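Long-range contact in telomere length regulator taz1 (PDB 4ZMK), which binds double-stranded telomeric DNA, forms homodimers and regulates telomere length and function in fission yeast, the present chain being its dimerization domain: residues I13-S19 with S63-L68. Sequence-based numbering, arbitrary orientation. Where two conformers were deposited one is given.
Sequences IDNTEIS and SRAKSL
Arg64 reaches from helix 44-70 into the bend of loop 13-19, where its guanidinium meets Ile13 O and Ile18 O in its plane, with Asn15 O at the edge but tilted from it. Its chain is fully extended, CG anti to the backbone N (chi1 173°), and turns only at the last torsion (chi4 82°), which sets the flat group among the oxygens. Arg64 NH1 donates to Ile13 O at 2.8 Å and, less straight, to Asn15 O at 3.2 Å. Arg64 NH2 donates to Ile18 O at 2.8 Å, nearly linear at 166°. Asn15 O, the first carbonyl of a type I turn to Ile18, takes Arg64 NH1 on one face and Ile18 N on the other, while Asn15 OD1 closes an Asx turn with Glu17 N. Here the loop entering helix 20-40 is tied to the last helix of the dimerization domain, and Arg64 NH2 also makes a salt bridge with Glu20 of the second subunit. A leucine in place of Arg64 would probably leave Ile13 O and Ile18 O without these donors and that glutamate without this countercharge. In the conformer given, Ser63 OG donates to Asp14 OD2 (2.9 Å), on its anti side. Thr16 CG2 lies against Ser67 CB (3.6 Å).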
# COMPACT_ATOMS: atom_id res chain seq x y z
N ILE A 13 -6.55 7.87 -8.68
CA ILE A 13 -5.25 7.22 -8.70
C ILE A 13 -5.06 6.31 -9.92
O ILE A 13 -3.94 5.96 -10.26
CB ILE A 13 -5.00 6.42 -7.41
CG1 ILE A 13 -3.50 6.18 -7.22
CG2 ILE A 13 -5.78 5.12 -7.42
CD1 ILE A 13 -3.12 5.68 -5.86
N ASP A 14 -6.14 5.98 -10.61
CA ASP A 14 -6.01 5.12 -11.78
C ASP A 14 -6.07 5.93 -13.07
O ASP A 14 -6.21 5.37 -14.16
CB ASP A 14 -7.07 4.02 -11.79
CG ASP A 14 -8.47 4.56 -11.76
OD1 ASP A 14 -8.65 5.72 -11.33
OD2 ASP A 14 -9.39 3.82 -12.17
N ASN A 15 -5.98 7.25 -12.93
CA ASN A 15 -5.82 8.15 -14.06
C ASN A 15 -4.37 8.13 -14.50
O ASN A 15 -3.49 8.43 -13.71
CB ASN A 15 -6.27 9.57 -13.68
CG ASN A 15 -6.19 10.57 -14.84
OD1 ASN A 15 -5.46 10.38 -15.82
ND2 ASN A 15 -6.93 11.67 -14.71
N THR A 16 -4.12 7.78 -15.75
CA THR A 16 -2.76 7.62 -16.23
C THR A 16 -2.01 8.95 -16.40
O THR A 16 -0.80 8.96 -16.59
CB THR A 16 -2.71 6.88 -17.57
OG1 THR A 16 -3.36 7.68 -18.57
CG2 THR A 16 -3.41 5.52 -17.47
N GLU A 17 -2.74 10.07 -16.34
CA GLU A 17 -2.09 11.37 -16.45
C GLU A 17 -1.30 11.67 -15.18
O GLU A 17 -0.41 12.52 -15.18
CB GLU A 17 -3.12 12.48 -16.72
CG GLU A 17 -2.51 13.76 -17.28
CD GLU A 17 -3.56 14.77 -17.75
OE1 GLU A 17 -4.76 14.53 -17.53
OE2 GLU A 17 -3.17 15.81 -18.33
N ILE A 18 -1.63 10.96 -14.10
CA ILE A 18 -0.92 11.06 -12.84
C ILE A 18 0.40 10.32 -12.95
O ILE A 18 0.41 9.14 -13.30
CB ILE A 18 -1.75 10.47 -11.69
CG1 ILE A 18 -2.96 11.35 -11.44
CG2 ILE A 18 -0.92 10.37 -10.43
CD1 ILE A 18 -3.78 10.89 -10.28
N SER A 19 1.50 11.00 -12.67
CA SER A 19 2.82 10.39 -12.80
C SER A 19 3.09 9.37 -11.71
O SER A 19 2.40 9.35 -10.69
CB SER A 19 3.91 11.46 -12.77
OG SER A 19 4.07 11.95 -11.45
N SER A 63 -6.54 -1.36 -10.55
CA SER A 63 -7.21 -0.56 -11.56
C SER A 63 -6.20 0.34 -12.28
O SER A 63 -6.24 0.49 -13.49
CB SER A 63 -8.32 0.28 -10.93
OG SER A 63 -9.05 0.99 -11.92
N ARG A 64 -5.31 0.95 -11.51
CA ARG A 64 -4.28 1.79 -12.11
C ARG A 64 -3.37 0.98 -13.02
O ARG A 64 -3.10 1.38 -14.14
CB ARG A 64 -3.46 2.50 -11.02
CG ARG A 64 -2.28 3.26 -11.58
CD ARG A 64 -1.53 4.05 -10.53
NE ARG A 64 -0.42 4.76 -11.14
CZ ARG A 64 -0.54 5.92 -11.77
NH1 ARG A 64 -1.73 6.52 -11.84
NH2 ARG A 64 0.52 6.48 -12.33
N ALA A 65 -2.92 -0.18 -12.54
CA ALA A 65 -2.10 -1.09 -13.35
C ALA A 65 -2.76 -1.45 -14.67
O ALA A 65 -2.11 -1.51 -15.71
CB ALA A 65 -1.78 -2.35 -12.57
N LYS A 66 -4.07 -1.71 -14.62
CA LYS A 66 -4.83 -1.97 -15.83
C LYS A 66 -4.79 -0.76 -16.79
O LYS A 66 -4.43 -0.91 -17.95
CB LYS A 66 -6.27 -2.31 -15.49
CG LYS A 66 -7.11 -2.58 -16.72
CD LYS A 66 -8.55 -2.87 -16.41
CE LYS A 66 -9.23 -3.38 -17.67
NZ LYS A 66 -10.56 -3.96 -17.41
N SER A 67 -5.14 0.42 -16.29
CA SER A 67 -5.12 1.63 -17.10
C SER A 67 -3.76 1.90 -17.70
O SER A 67 -3.67 2.35 -18.84
CB SER A 67 -5.55 2.84 -16.27
OG SER A 67 -6.93 2.79 -16.00
N LEU A 68 -2.71 1.61 -16.95
CA LEU A 68 -1.35 1.88 -17.42
C LEU A 68 -0.93 0.90 -18.50
O LEU A 68 -0.26 1.28 -19.46
CB LEU A 68 -0.35 1.82 -16.28
CG LEU A 68 -0.39 3.02 -15.33
CD1 LEU A 68 0.52 2.77 -14.14
CD2 LEU A 68 -0.00 4.31 -16.07